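Long-range contacts in vanadium-dependent haloperoxidase (Zobellia galactanivorans, PDB 4CIT), which probably oxidises iodide with hydrogen peroxide by means of a bound vanadate cofactor, as vanadium-dependent iodoperoxidases do: residues Ile45-Glu50 against Asp128-Leu133; Asn85-Gln90 against Asn445-Leu450; Ala96-Asp101 against Ala160-Glu165; Ala322-Ser327 against Ser369-Ala374; Ser388-Thr393 against Ile401-Ser406. All coordinates share one frame; numbering follows the deposited sequence.

Contact 1. Residues Ile45-Glu50 against Asp128-Leu133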
# COMPACT_ATOMS: atom_id res chain seq x y z
N ILE A 45 -6.54 -4.20 10.81
CA ILE A 45 -5.85 -3.38 9.81
C ILE A 45 -5.78 -1.90 10.32
O ILE A 45 -4.79 -1.26 10.15
CB ILE A 45 -6.55 -3.52 8.42
CG1 ILE A 45 -6.46 -4.96 7.90
CG2 ILE A 45 -6.01 -2.54 7.43
CD1 ILE A 45 -7.20 -5.27 6.66
N ASP A 46 -6.85 -1.38 10.95
CA ASP A 46 -6.82 -0.04 11.53
C ASP A 46 -5.77 0.07 12.65
O ASP A 46 -5.06 1.06 12.70
CB ASP A 46 -8.15 0.31 12.21
CG ASP A 46 -9.32 0.60 11.22
OD1 ASP A 46 -9.05 0.83 10.00
OD2 ASP A 46 -10.54 0.56 11.70
N ARG A 47 -5.66 -0.98 13.51
CA ARG A 47 -4.68 -0.91 14.57
C ARG A 47 -3.27 -0.95 13.98
O ARG A 47 -2.36 -0.23 14.43
CB ARG A 47 -4.86 -2.06 15.55
CG ARG A 47 -3.92 -2.10 16.75
CD ARG A 47 -3.83 -0.83 17.53
NE ARG A 47 -5.12 -0.43 18.11
CZ ARG A 47 -5.56 -0.86 19.31
NH1 ARG A 47 -4.83 -1.65 20.09
NH2 ARG A 47 -6.73 -0.41 19.76
N VAL A 48 -3.03 -1.82 13.02
CA VAL A 48 -1.67 -1.92 12.45
C VAL A 48 -1.29 -0.61 11.76
O VAL A 48 -0.12 -0.19 11.82
CB VAL A 48 -1.44 -3.22 11.66
CG1 VAL A 48 -1.96 -3.04 10.32
CG2 VAL A 48 0.08 -3.60 11.64
N THR A 49 -2.26 -0.00 11.15
CA THR A 49 -2.09 1.29 10.54
C THR A 49 -1.60 2.33 11.55
O THR A 49 -0.59 3.11 11.32
CB THR A 49 -3.35 1.74 9.76
OG1 THR A 49 -3.57 0.86 8.64
CG2 THR A 49 -3.17 3.08 9.17
N GLU A 50 -2.29 2.37 12.66
CA GLU A 50 -1.93 3.31 13.74
C GLU A 50 -0.53 3.03 14.30
O GLU A 50 0.27 3.96 14.46
CB GLU A 50 -2.94 3.21 14.87
CG GLU A 50 -4.31 3.69 14.49
CD GLU A 50 -5.42 3.08 15.38
OE1 GLU A 50 -5.12 2.40 16.38
OE2 GLU A 50 -6.62 3.25 15.06
N ASP A 128 3.10 -4.78 21.69
CA ASP A 128 2.15 -4.62 22.77
C ASP A 128 0.85 -3.93 22.36
O ASP A 128 -0.23 -4.16 22.94
CB ASP A 128 2.81 -3.95 23.99
CG ASP A 128 3.17 -2.51 23.75
OD1 ASP A 128 3.56 -2.10 22.63
OD2 ASP A 128 3.14 -1.78 24.76
N ARG A 129 0.95 -3.07 21.34
CA ARG A 129 -0.21 -2.38 20.83
C ARG A 129 -1.09 -3.24 19.96
O ARG A 129 -2.23 -2.94 19.85
CB ARG A 129 0.18 -1.10 20.09
CG ARG A 129 0.99 -0.17 21.00
CD ARG A 129 1.37 1.13 20.28
NE ARG A 129 2.04 2.07 21.18
CZ ARG A 129 1.91 3.41 21.11
NH1 ARG A 129 1.21 4.01 20.15
NH2 ARG A 129 2.50 4.16 22.03
N MET A 130 -0.54 -4.25 19.30
CA MET A 130 -1.43 -5.29 18.67
C MET A 130 -1.94 -6.24 19.72
O MET A 130 -3.08 -6.66 19.65
CB MET A 130 -0.75 -6.10 17.60
CG MET A 130 -0.51 -5.46 16.25
SD MET A 130 -1.96 -4.97 15.31
CE MET A 130 -2.99 -6.43 15.51
N GLU A 131 -1.08 -6.63 20.66
CA GLU A 131 -1.50 -7.58 21.67
C GLU A 131 -2.70 -7.05 22.47
O GLU A 131 -3.53 -7.82 22.90
CB GLU A 131 -0.35 -7.92 22.60
CG GLU A 131 0.71 -8.77 21.92
CD GLU A 131 2.03 -8.82 22.71
OE1 GLU A 131 2.26 -8.02 23.67
OE2 GLU A 131 2.83 -9.64 22.36
N SER A 132 -2.80 -5.73 22.70
CA SER A 132 -3.93 -5.18 23.43
C SER A 132 -5.23 -5.37 22.67
O SER A 132 -6.27 -5.72 23.28
CB SER A 132 -3.76 -3.67 23.86
OG SER A 132 -3.48 -2.98 22.65
N LEU A 133 -5.20 -5.19 21.36
CA LEU A 133 -6.41 -5.33 20.55
C LEU A 133 -6.80 -6.82 20.56
O LEU A 133 -7.95 -7.18 20.82
CB LEU A 133 -6.14 -4.97 19.09
CG LEU A 133 -7.28 -5.34 18.11
CD1 LEU A 133 -8.49 -4.52 18.42
CD2 LEU A 133 -6.86 -5.15 16.66

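Contact 2. Residues Asn85-Gln90 against Asn445-Leu450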
# COMPACT_ATOMS: atom_id res chain seq x y z
N ASN A 85 -10.19 -19.78 -4.53
CA ASN A 85 -9.05 -20.65 -4.73
C ASN A 85 -7.85 -20.26 -3.93
O ASN A 85 -7.61 -19.06 -3.73
CB ASN A 85 -8.58 -20.71 -6.17
CG ASN A 85 -9.60 -21.30 -7.10
OD1 ASN A 85 -10.53 -22.06 -6.73
ND2 ASN A 85 -9.45 -20.96 -8.33
N SER A 86 -7.03 -21.22 -3.52
CA SER A 86 -5.83 -20.93 -2.79
C SER A 86 -4.80 -20.19 -3.64
O SER A 86 -4.75 -20.41 -4.87
CB SER A 86 -5.23 -22.24 -2.32
OG SER A 86 -3.97 -22.06 -1.72
N LEU A 87 -4.03 -19.31 -3.01
CA LEU A 87 -2.93 -18.58 -3.64
C LEU A 87 -1.67 -19.43 -3.66
O LEU A 87 -0.62 -19.03 -4.20
CB LEU A 87 -2.70 -17.22 -2.93
CG LEU A 87 -3.76 -16.22 -3.30
CD1 LEU A 87 -3.62 -15.03 -2.40
CD2 LEU A 87 -3.69 -15.84 -4.79
N ALA A 88 -1.71 -20.58 -2.98
CA ALA A 88 -0.52 -21.43 -3.00
C ALA A 88 -0.30 -21.87 -4.47
O ALA A 88 -1.26 -22.15 -5.23
CB ALA A 88 -0.71 -22.71 -2.14
N GLY A 89 0.92 -21.83 -4.93
CA GLY A 89 1.21 -22.11 -6.25
C GLY A 89 1.07 -20.90 -7.18
O GLY A 89 1.43 -20.98 -8.38
N GLN A 90 0.47 -19.84 -6.66
CA GLN A 90 0.23 -18.61 -7.45
C GLN A 90 1.16 -17.45 -7.02
O GLN A 90 1.58 -16.64 -7.88
CB GLN A 90 -1.22 -18.18 -7.34
CG GLN A 90 -2.27 -19.25 -7.69
CD GLN A 90 -3.64 -18.63 -7.96
OE1 GLN A 90 -4.68 -18.84 -7.26
NE2 GLN A 90 -3.66 -17.89 -9.00
N ASN A 445 -4.79 -10.42 -13.97
CA ASN A 445 -4.87 -11.42 -15.04
C ASN A 445 -4.18 -12.66 -14.60
O ASN A 445 -4.46 -13.74 -15.19
CB ASN A 445 -4.25 -10.89 -16.36
CG ASN A 445 -5.16 -9.93 -17.08
OD1 ASN A 445 -6.37 -10.01 -16.96
ND2 ASN A 445 -4.58 -9.02 -17.86
N LYS A 446 -3.22 -12.55 -13.67
CA LYS A 446 -2.46 -13.73 -13.24
C LYS A 446 -3.19 -14.45 -12.11
O LYS A 446 -3.33 -15.68 -12.20
CB LYS A 446 -1.03 -13.37 -12.91
CG LYS A 446 -0.22 -14.58 -12.46
CD LYS A 446 1.22 -14.21 -12.32
CE LYS A 446 1.95 -15.23 -11.46
NZ LYS A 446 3.43 -14.97 -11.38
N LEU A 447 -3.65 -13.75 -11.05
CA LEU A 447 -4.23 -14.38 -9.87
C LEU A 447 -5.66 -14.88 -10.09
O LEU A 447 -6.56 -14.12 -10.44
CB LEU A 447 -4.21 -13.48 -8.60
CG LEU A 447 -2.80 -13.01 -8.20
CD1 LEU A 447 -2.90 -12.17 -6.91
CD2 LEU A 447 -1.83 -14.18 -8.05
N HIS A 448 -5.87 -16.16 -9.93
CA HIS A 448 -7.24 -16.73 -10.03
C HIS A 448 -7.68 -17.05 -8.67
O HIS A 448 -7.32 -18.11 -8.11
CB HIS A 448 -7.22 -17.94 -10.90
CG HIS A 448 -8.57 -18.50 -11.22
ND1 HIS A 448 -8.73 -19.81 -11.64
CD2 HIS A 448 -9.81 -17.96 -11.15
CE1 HIS A 448 -10.01 -20.07 -11.79
NE2 HIS A 448 -10.68 -18.96 -11.53
N MET A 449 -8.46 -16.18 -8.09
CA MET A 449 -8.96 -16.34 -6.74
C MET A 449 -10.44 -16.68 -6.70
O MET A 449 -10.83 -17.59 -6.03
CB MET A 449 -8.58 -15.10 -5.89
CG MET A 449 -7.06 -14.86 -5.83
SD MET A 449 -6.50 -13.16 -5.15
CE MET A 449 -7.26 -13.09 -3.61
N LEU A 450 -11.27 -15.85 -7.30
CA LEU A 450 -12.70 -16.04 -7.30
C LEU A 450 -13.09 -17.11 -8.31
O LEU A 450 -12.76 -17.02 -9.51
CB LEU A 450 -13.42 -14.76 -7.60
CG LEU A 450 -14.96 -14.91 -7.65
CD1 LEU A 450 -15.62 -15.25 -6.31
CD2 LEU A 450 -15.50 -13.64 -8.20
O HOH W 1 4.03 -16.48 -8.95

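Contact 3. Residues Ala96-Asp101 against Ala160-Glu165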
# COMPACT_ATOMS: atom_id res chain seq x y z
N ALA A 96 1.09 -24.95 0.13
CA ALA A 96 -0.21 -25.13 0.83
C ALA A 96 -0.15 -25.00 2.35
O ALA A 96 0.74 -25.59 3.05
CB ALA A 96 -0.88 -26.41 0.38
N ILE A 97 -1.12 -24.28 2.92
CA ILE A 97 -1.25 -24.20 4.39
C ILE A 97 -1.75 -25.54 4.96
O ILE A 97 -2.37 -26.32 4.25
CB ILE A 97 -2.17 -23.09 4.91
CG1 ILE A 97 -3.58 -23.16 4.34
CG2 ILE A 97 -1.56 -21.66 4.62
CD1 ILE A 97 -4.60 -22.42 5.18
N PRO A 98 -1.50 -25.74 6.25
CA PRO A 98 -2.07 -26.90 6.88
C PRO A 98 -3.57 -26.84 6.81
O PRO A 98 -4.13 -25.77 6.98
CB PRO A 98 -1.63 -26.75 8.37
CG PRO A 98 -0.55 -25.77 8.37
CD PRO A 98 -0.58 -24.99 7.11
N GLU A 99 -4.22 -27.99 6.62
CA GLU A 99 -5.69 -28.11 6.69
C GLU A 99 -6.16 -28.16 8.15
O GLU A 99 -5.43 -28.60 8.97
CB GLU A 99 -6.11 -29.40 5.97
CG GLU A 99 -5.91 -29.33 4.45
CD GLU A 99 -6.97 -28.49 3.70
OE1 GLU A 99 -7.94 -27.89 4.25
OE2 GLU A 99 -6.81 -28.37 2.48
N PRO A 100 -7.41 -27.78 8.44
CA PRO A 100 -7.89 -27.85 9.78
C PRO A 100 -8.19 -29.32 10.15
O PRO A 100 -8.48 -30.16 9.27
CB PRO A 100 -9.15 -27.05 9.74
CG PRO A 100 -9.64 -27.06 8.33
CD PRO A 100 -8.38 -27.12 7.52
N ASP A 101 -8.14 -29.57 11.44
CA ASP A 101 -8.37 -30.93 12.00
C ASP A 101 -9.84 -31.24 11.83
O ASP A 101 -10.70 -30.52 12.39
CB ASP A 101 -7.96 -30.86 13.48
CG ASP A 101 -8.01 -32.18 14.22
OD1 ASP A 101 -8.75 -33.06 13.75
OD2 ASP A 101 -7.48 -32.22 15.36
N ALA A 160 -0.47 -19.08 10.69
CA ALA A 160 0.44 -17.98 10.81
C ALA A 160 1.86 -18.46 10.86
O ALA A 160 2.75 -17.81 10.28
CB ALA A 160 0.15 -17.15 12.08
N ASP A 161 2.15 -19.63 11.49
CA ASP A 161 3.48 -20.09 11.52
C ASP A 161 3.92 -20.48 10.12
O ASP A 161 5.09 -20.31 9.78
CB ASP A 161 3.74 -21.30 12.47
CG ASP A 161 3.64 -20.91 13.98
OD1 ASP A 161 3.85 -19.69 14.39
OD2 ASP A 161 3.33 -21.84 14.75
N HIS A 162 3.03 -21.08 9.34
CA HIS A 162 3.38 -21.52 8.01
C HIS A 162 3.71 -20.30 7.17
O HIS A 162 4.73 -20.25 6.41
CB HIS A 162 2.32 -22.46 7.42
CG HIS A 162 2.56 -22.82 5.98
ND1 HIS A 162 3.27 -23.92 5.62
CD2 HIS A 162 2.13 -22.25 4.82
CE1 HIS A 162 3.34 -24.01 4.30
NE2 HIS A 162 2.62 -23.01 3.78
N ILE A 163 2.78 -19.36 7.18
CA ILE A 163 2.94 -18.17 6.39
C ILE A 163 4.17 -17.36 6.86
O ILE A 163 4.97 -16.86 6.01
CB ILE A 163 1.69 -17.32 6.42
CG1 ILE A 163 0.53 -18.16 5.84
CG2 ILE A 163 1.97 -15.98 5.75
CD1 ILE A 163 0.57 -18.40 4.35
N GLY A 164 4.41 -17.36 8.16
CA GLY A 164 5.63 -16.73 8.74
C GLY A 164 6.96 -17.31 8.20
O GLY A 164 7.88 -16.58 7.91
N GLU A 165 7.02 -18.62 8.02
CA GLU A 165 8.19 -19.23 7.49
C GLU A 165 8.47 -18.71 6.07
O GLU A 165 9.63 -18.51 5.76
CB GLU A 165 8.12 -20.75 7.44
CG GLU A 165 8.21 -21.31 8.84
CD GLU A 165 8.03 -22.85 8.88
OE1 GLU A 165 8.27 -23.53 7.84
OE2 GLU A 165 7.66 -23.35 9.97

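Contact 4. Residues Ala322-Ser327 against Ser369-Ala374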
# COMPACT_ATOMS: atom_id res chain seq x y z
N ALA A 322 2.06 -4.20 -2.91
CA ALA A 322 3.40 -4.57 -2.41
C ALA A 322 4.25 -4.74 -3.68
O ALA A 322 5.40 -4.19 -3.73
CB ALA A 322 3.37 -5.83 -1.61
N ASP A 323 3.73 -5.38 -4.74
CA ASP A 323 4.50 -5.52 -5.99
C ASP A 323 4.71 -4.15 -6.71
O ASP A 323 5.78 -3.88 -7.26
CB ASP A 323 3.94 -6.62 -6.91
CG ASP A 323 4.37 -8.07 -6.43
OD1 ASP A 323 4.99 -8.22 -5.27
OD2 ASP A 323 4.10 -9.00 -7.25
N ALA A 324 3.74 -3.28 -6.58
CA ALA A 324 3.84 -1.92 -7.14
C ALA A 324 5.00 -1.12 -6.49
O ALA A 324 5.81 -0.42 -7.17
CB ALA A 324 2.55 -1.21 -7.03
N PHE A 325 5.17 -1.23 -5.16
CA PHE A 325 6.28 -0.59 -4.48
C PHE A 325 7.61 -1.14 -4.97
O PHE A 325 8.57 -0.40 -5.05
CB PHE A 325 6.10 -0.61 -2.97
CG PHE A 325 5.30 0.52 -2.44
CD1 PHE A 325 5.88 1.77 -2.36
CD2 PHE A 325 4.01 0.32 -1.97
CE1 PHE A 325 5.14 2.82 -1.86
CE2 PHE A 325 3.31 1.36 -1.36
CZ PHE A 325 3.89 2.61 -1.35
N ILE A 326 7.73 -2.47 -5.09
CA ILE A 326 8.97 -3.05 -5.58
C ILE A 326 9.31 -2.52 -7.00
O ILE A 326 10.43 -2.09 -7.26
CB ILE A 326 8.88 -4.56 -5.61
CG1 ILE A 326 8.80 -5.01 -4.14
CG2 ILE A 326 10.09 -5.18 -6.32
CD1 ILE A 326 8.56 -6.50 -3.95
N SER A 327 8.29 -2.53 -7.88
CA SER A 327 8.45 -2.03 -9.25
C SER A 327 8.87 -0.54 -9.25
O SER A 327 9.77 -0.13 -10.01
CB SER A 327 7.16 -2.27 -10.02
OG SER A 327 7.26 -1.83 -11.36
N SER A 369 1.80 7.66 -7.82
CA SER A 369 1.27 7.34 -9.13
C SER A 369 1.23 5.85 -9.45
O SER A 369 0.15 5.33 -9.88
CB SER A 369 1.99 8.07 -10.26
OG SER A 369 1.88 9.46 -9.99
N VAL A 370 2.32 5.15 -9.13
CA VAL A 370 2.40 3.75 -9.39
C VAL A 370 1.41 2.98 -8.48
O VAL A 370 0.70 2.07 -8.95
CB VAL A 370 3.85 3.20 -9.30
CG1 VAL A 370 3.84 1.70 -9.53
CG2 VAL A 370 4.86 3.82 -10.30
N VAL A 371 1.42 3.26 -7.17
CA VAL A 371 0.64 2.50 -6.19
C VAL A 371 -0.82 2.75 -6.42
O VAL A 371 -1.60 1.84 -6.45
CB VAL A 371 1.07 2.76 -4.74
CG1 VAL A 371 0.28 1.95 -3.73
CG2 VAL A 371 2.57 2.45 -4.62
N SER A 372 -1.20 3.99 -6.74
CA SER A 372 -2.61 4.31 -7.05
C SER A 372 -3.06 3.70 -8.31
O SER A 372 -4.21 3.24 -8.41
CB SER A 372 -2.78 5.84 -7.18
OG SER A 372 -2.47 6.36 -5.92
N GLY A 373 -2.19 3.66 -9.32
CA GLY A 373 -2.48 2.99 -10.57
C GLY A 373 -2.82 1.52 -10.37
O GLY A 373 -3.81 0.99 -10.89
N ALA A 374 -1.99 0.87 -9.64
CA ALA A 374 -2.18 -0.55 -9.35
C ALA A 374 -3.42 -0.78 -8.51
O ALA A 374 -4.22 -1.75 -8.81
CB ALA A 374 -0.96 -1.13 -8.68

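Contact 5. Residues Ser388-Thr393 against Ile401-Ser406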
# COMPACT_ATOMS: atom_id res chain seq x y z
N SER A 388 -18.75 5.09 -7.13
CA SER A 388 -18.66 6.37 -6.45
C SER A 388 -18.48 6.13 -4.93
O SER A 388 -19.00 5.20 -4.32
CB SER A 388 -19.85 7.28 -6.79
OG SER A 388 -20.98 6.74 -6.16
N PHE A 389 -17.70 6.99 -4.31
CA PHE A 389 -17.44 6.88 -2.90
C PHE A 389 -16.98 8.16 -2.28
O PHE A 389 -16.45 9.09 -2.97
CB PHE A 389 -16.42 5.71 -2.58
CG PHE A 389 -15.04 5.92 -3.08
CD1 PHE A 389 -14.73 5.61 -4.37
CD2 PHE A 389 -14.02 6.44 -2.23
CE1 PHE A 389 -13.43 5.85 -4.89
CE2 PHE A 389 -12.75 6.63 -2.71
CZ PHE A 389 -12.45 6.32 -4.03
N ASP A 390 -17.28 8.28 -0.98
CA ASP A 390 -16.74 9.34 -0.11
C ASP A 390 -15.54 8.83 0.61
O ASP A 390 -15.64 7.84 1.39
CB ASP A 390 -17.81 9.77 0.87
CG ASP A 390 -19.00 10.44 0.17
OD1 ASP A 390 -18.86 11.05 -0.90
OD2 ASP A 390 -20.14 10.30 0.68
N ASP A 391 -14.41 9.50 0.42
CA ASP A 391 -13.15 9.05 1.01
C ASP A 391 -12.93 9.79 2.32
O ASP A 391 -12.50 10.98 2.28
CB ASP A 391 -11.98 9.30 0.05
CG ASP A 391 -10.61 8.93 0.62
OD1 ASP A 391 -10.54 8.47 1.82
OD2 ASP A 391 -9.62 9.04 -0.13
N ASP A 392 -13.27 9.19 3.44
CA ASP A 392 -13.03 9.75 4.79
C ASP A 392 -11.79 9.19 5.48
O ASP A 392 -11.61 9.34 6.70
CB ASP A 392 -14.25 9.54 5.70
CG ASP A 392 -14.47 8.09 6.10
OD1 ASP A 392 -13.89 7.21 5.44
OD2 ASP A 392 -15.37 7.84 6.99
N THR A 393 -10.84 8.68 4.69
CA THR A 393 -9.68 8.03 5.26
C THR A 393 -8.75 8.97 5.98
O THR A 393 -8.07 8.53 6.91
CB THR A 393 -8.85 7.27 4.20
OG1 THR A 393 -8.38 8.18 3.19
CG2 THR A 393 -9.66 6.21 3.55
N ILE A 401 -13.35 15.25 4.05
CA ILE A 401 -13.77 14.16 3.15
C ILE A 401 -13.63 14.70 1.73
O ILE A 401 -14.02 15.82 1.40
CB ILE A 401 -15.25 13.74 3.41
CG1 ILE A 401 -15.34 13.17 4.82
CG2 ILE A 401 -15.83 12.75 2.40
CD1 ILE A 401 -16.74 12.95 5.31
N ARG A 402 -13.19 13.87 0.82
CA ARG A 402 -13.31 14.18 -0.63
C ARG A 402 -14.05 13.06 -1.30
O ARG A 402 -13.93 11.89 -0.85
CB ARG A 402 -11.94 14.41 -1.31
CG ARG A 402 -11.10 15.58 -0.80
CD ARG A 402 -9.83 15.84 -1.59
NE ARG A 402 -10.01 16.10 -2.99
CZ ARG A 402 -10.46 17.27 -3.51
NH1 ARG A 402 -10.71 18.33 -2.71
NH2 ARG A 402 -10.62 17.41 -4.81
N SER A 403 -14.87 13.40 -2.30
CA SER A 403 -15.78 12.45 -2.97
C SER A 403 -15.22 12.13 -4.34
O SER A 403 -14.63 13.01 -4.96
CB SER A 403 -17.16 13.08 -3.03
OG SER A 403 -17.64 13.11 -1.64
N PHE A 404 -15.47 10.92 -4.82
CA PHE A 404 -14.98 10.47 -6.10
C PHE A 404 -16.01 9.69 -6.87
O PHE A 404 -16.91 9.07 -6.27
CB PHE A 404 -13.73 9.54 -5.88
CG PHE A 404 -12.62 10.29 -5.25
CD1 PHE A 404 -11.83 11.12 -5.99
CD2 PHE A 404 -12.38 10.21 -3.91
CE1 PHE A 404 -10.80 11.87 -5.38
CE2 PHE A 404 -11.31 10.90 -3.32
CZ PHE A 404 -10.52 11.76 -4.09
N LYS A 405 -15.93 9.76 -8.20
CA LYS A 405 -16.92 9.07 -9.00
C LYS A 405 -16.48 7.67 -9.35
O LYS A 405 -17.31 6.84 -9.88
CB LYS A 405 -17.20 9.82 -10.29
CG LYS A 405 -17.62 11.26 -10.04
CD LYS A 405 -18.36 11.85 -11.25
CE LYS A 405 -18.76 13.31 -10.98
NZ LYS A 405 -19.73 13.37 -9.84
N SER A 406 -15.19 7.39 -9.16
CA SER A 406 -14.60 6.07 -9.50
C SER A 406 -13.22 5.89 -8.82
O SER A 406 -12.58 6.91 -8.46
CB SER A 406 -14.45 5.97 -11.04
OG SER A 406 -13.41 6.80 -11.53

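Contact 1. Residues Ile45-Glu50 against Asp128-Leu133
Arg47 supplies the polar part of this contact. Its NH1 donates to the main-chain O of Arg129 at 2.9 Å, a bond of 158° at the hydrogen in which the acceptor lies in the guanidinium plane. The hydroxyl OG of Ser132 sits at the same edge, 3.2 Å from NH1. Back on its own helix, NE forms a salt bridge with Glu50 OE1 at 3.3 Å, whose hydrogen bond is weak, so the guanidinium is held from both helices. With CG anti to the backbone N (chi1 -179°) and the chain bent at the next two torsions, the long side chain can cross the gap and still fold back within reach of Glu50.

The apolar part lies along the same arginine. Leu133 CB rests over one guanidinium face, while Leu133 CD2 meets Arg47 CB at 3.8 Å. In one of its two conformers, Met130 places SD 3.8 Å from Arg47 CG and 4.1 Å from Val48 CB; a flexible, unbranched thioether can fit between the helices. Replacing Arg47 by an alanine would probably leave the Arg129 carbonyl without this donor and Glu50 without its partner.

Segments 45-50 and 128-133 run antiparallel, 158° between directions and 9.9 Å between axes. Such pairing, here of helices 38-55 and 128-144, is typical of a mainly helical bundle, with the arginine spanning its partly exposed side.

Contact 2. Residues Asn85-Gln90 against Asn445-Leu450
A loop following helix 59-80 here meets the chain as it leaves helix 426-446, near the C-terminus of the chain, in the PAP2-type helical fold; Leu447 is the first residue to depart from helical angles. Asn85 is the point of closest approach. Its backbone N donates to Met449 O at 2.7 Å, in the carbonyl plane and nearly straight at 168°. The Asn85 side chain lies about 5 Å from the bound sodium ion, whose site includes the nearby Tyr84.

Leucine and methionine suit the buried side of the junction, because their flexible apolar chains can fill the space against Tyr74 of helix 59-80, which packs on both Leu87 and Met449. Leu87 CD2 touches Met449 CG at 3.7 Å and Leu447 CD2 at 4.1 Å. Gln90 adds its CB to this apolar patch, 4.1 Å from Leu447 CD2. Within the loop, Ser86 OG accepts from Ala88 N in an ST turn.

At the edge, a water links Gln90 O to Lys446 NZ, which also bonds to Val213 O; the extended lysine chain makes that reach possible. On the exposed side, the Asn85 amide stands almost perpendicular to the His448 imidazole, with ND2 3.5 Å above the ring plane and displaced toward its rim.

Contact 3. Residues Ala96-Asp101 against Ala160-Glu165
His162 NE2 hydrogen-bonds to Thr95 O, just ahead of Ala96, whose own O lies 3.3 Å from NE2 but at a poor angle. Both carbonyls belong to the irregular, proline-containing loop between helices 59-80 and 108-123, which lies on the surface of helix 146-167 in this mainly helical fold. Histidine suits the place because its ring can offer an N-H to the loop backbone while its face receives a carbon. A chi1 of 173° sends the imidazole out beside the carbonyl carbon, toward the loop.

Over one ring face stands Ile97 CA, 4.2 Å from the centroid and 22° off the normal, a CH-pi contact. Pro98 CD packs 3.9 Å from His162 CB; proline, with its restricted phi, is compatible with the extended backbone here. Pro98 O in turn accepts a hydrogen bond from Tyr155 OH, about two turns further back on the same helix. A leucine in place of His162 would probably leave Thr95 O without this donor and lose the flat surface under Ile97.

The branch methyl CG2 of Ile97 bridges two helix residues, 3.7 Å from His162 CD2 and 3.9 Å from Ile163 CD1.

Contact 4. Residues Ala322-Ser327 against Ser369-Ala374
Phe325 and Val371 pack ring face to methyl across these two helices. Beyond its CB, the Phe325 side chain leaves its helix and brings its ring over Val371. The first ring atom, CG, is 4.0 Å from Val371 CG2; further out, CE2 and CZ each come to 3.5 Å from that methyl, and CE2 also meets Val371 CG1 at 3.9 Å. The methyl CG2 therefore sits over the centre of the ring, 13° off its normal, in a well-formed CH-pi contact. Val371 presents it by keeping CG1 anti to the backbone N (chi1 -179°), which turns CG2 to the aromatic face. Pro59, Pro60 and Ser63 also pack on Phe325.

Beside this pair, Ala324 fills the position where the helices come nearest. Its CB touches Ala374 CB at 3.9 Å and Val370 CG1 at 4.0 Å, and that same Val370 CG1 lies 3.7 Å from Ala324 O. Alanine is small enough to let the axes of segments 322-327 and 369-374 come to 8.8 Å, antiparallel at 149°.

Helices 307-335 and 367-383 belong to the PAP2-type core. The second also begins with vanadate-pocket residues Gly367 and His368, and Phe325 itself lies about 7 Å from bound vanadate. Since the side chains that meet are all apolar, the attachment depends on close shape fit, and the pocket's polar groups are carried by other residues.

Contact 5. Residues Ser388-Thr393 against Ile401-Ser406
Phe389-Asp391 and Arg402-Phe404 run antiparallel, their short axes 4.7 Å apart. Phe389 and Phe404 form a hydrogen-bonded pair through both backbone bonds, Phe404 N to Phe389 O being the shorter at 2.8 Å. Asp391 and Arg402 form the next such pair: Asp391 N gives to Arg402 O at 2.7 Å, but the return bond from Arg402 N is weak.

Between them, the non-hydrogen-bonded pair Asp390 and Ser403 points its side chains to the exposed face. Ser403 OG donates to Asp390 OD1 at 2.5 Å, from above the carboxylate plane; short polar side chains suit such a solvent-facing position. Ile401 CG2 covers the aspartate's CB at 3.9 Å.

The two strands are the arms of a beta hairpin, the sole sheet of this mainly helical chain. Its other face, carrying Phe389, Asp391, Arg402 and Phe404, turns to helices 258-266, 288-302 and 407-420, hence the bulky aromatics there. The Phe389 and Phe404 rings lie oblique, planes at 36°, and Phe404 CB sits over the Phe389 face. Phe389 holds its ring between its backbone N and carbonyl carbon (chi1 67°), which carries it across to Phe404. Asp391 CB approaches the Phe404 ring at its edge, 3.8 Å from CE2.

This buried Asp391 is well satisfied: OD1 accepts from Thr393 N at 2.9 Å, forming an Asx turn, while OD2 bonds to His291. The end of Arg402 leads away to salt bridges with Glu413 and Glu258.

Contact 4 is the fully buried one, about 8 Å from the chain centre, and is made by apolar side chains, without a hydrogen bond between its segments. Contact 3, about 24 Å out, is a surface contact, and contacts 1, 2 and 5 are partly buried; in these four, polar side chains join the packing. Contacts 1 and 4 both pair antiparallel helices, yet an arginine spans the first, whose axes lie further apart. Contacts 2 and 3 use the same loop between helices 59-80 and 108-123 and touch through Ala88 and Ala96. Contact 5, the hairpin, follows helix 367-383 of contact 4 and differs from all others in its paired backbone bonds.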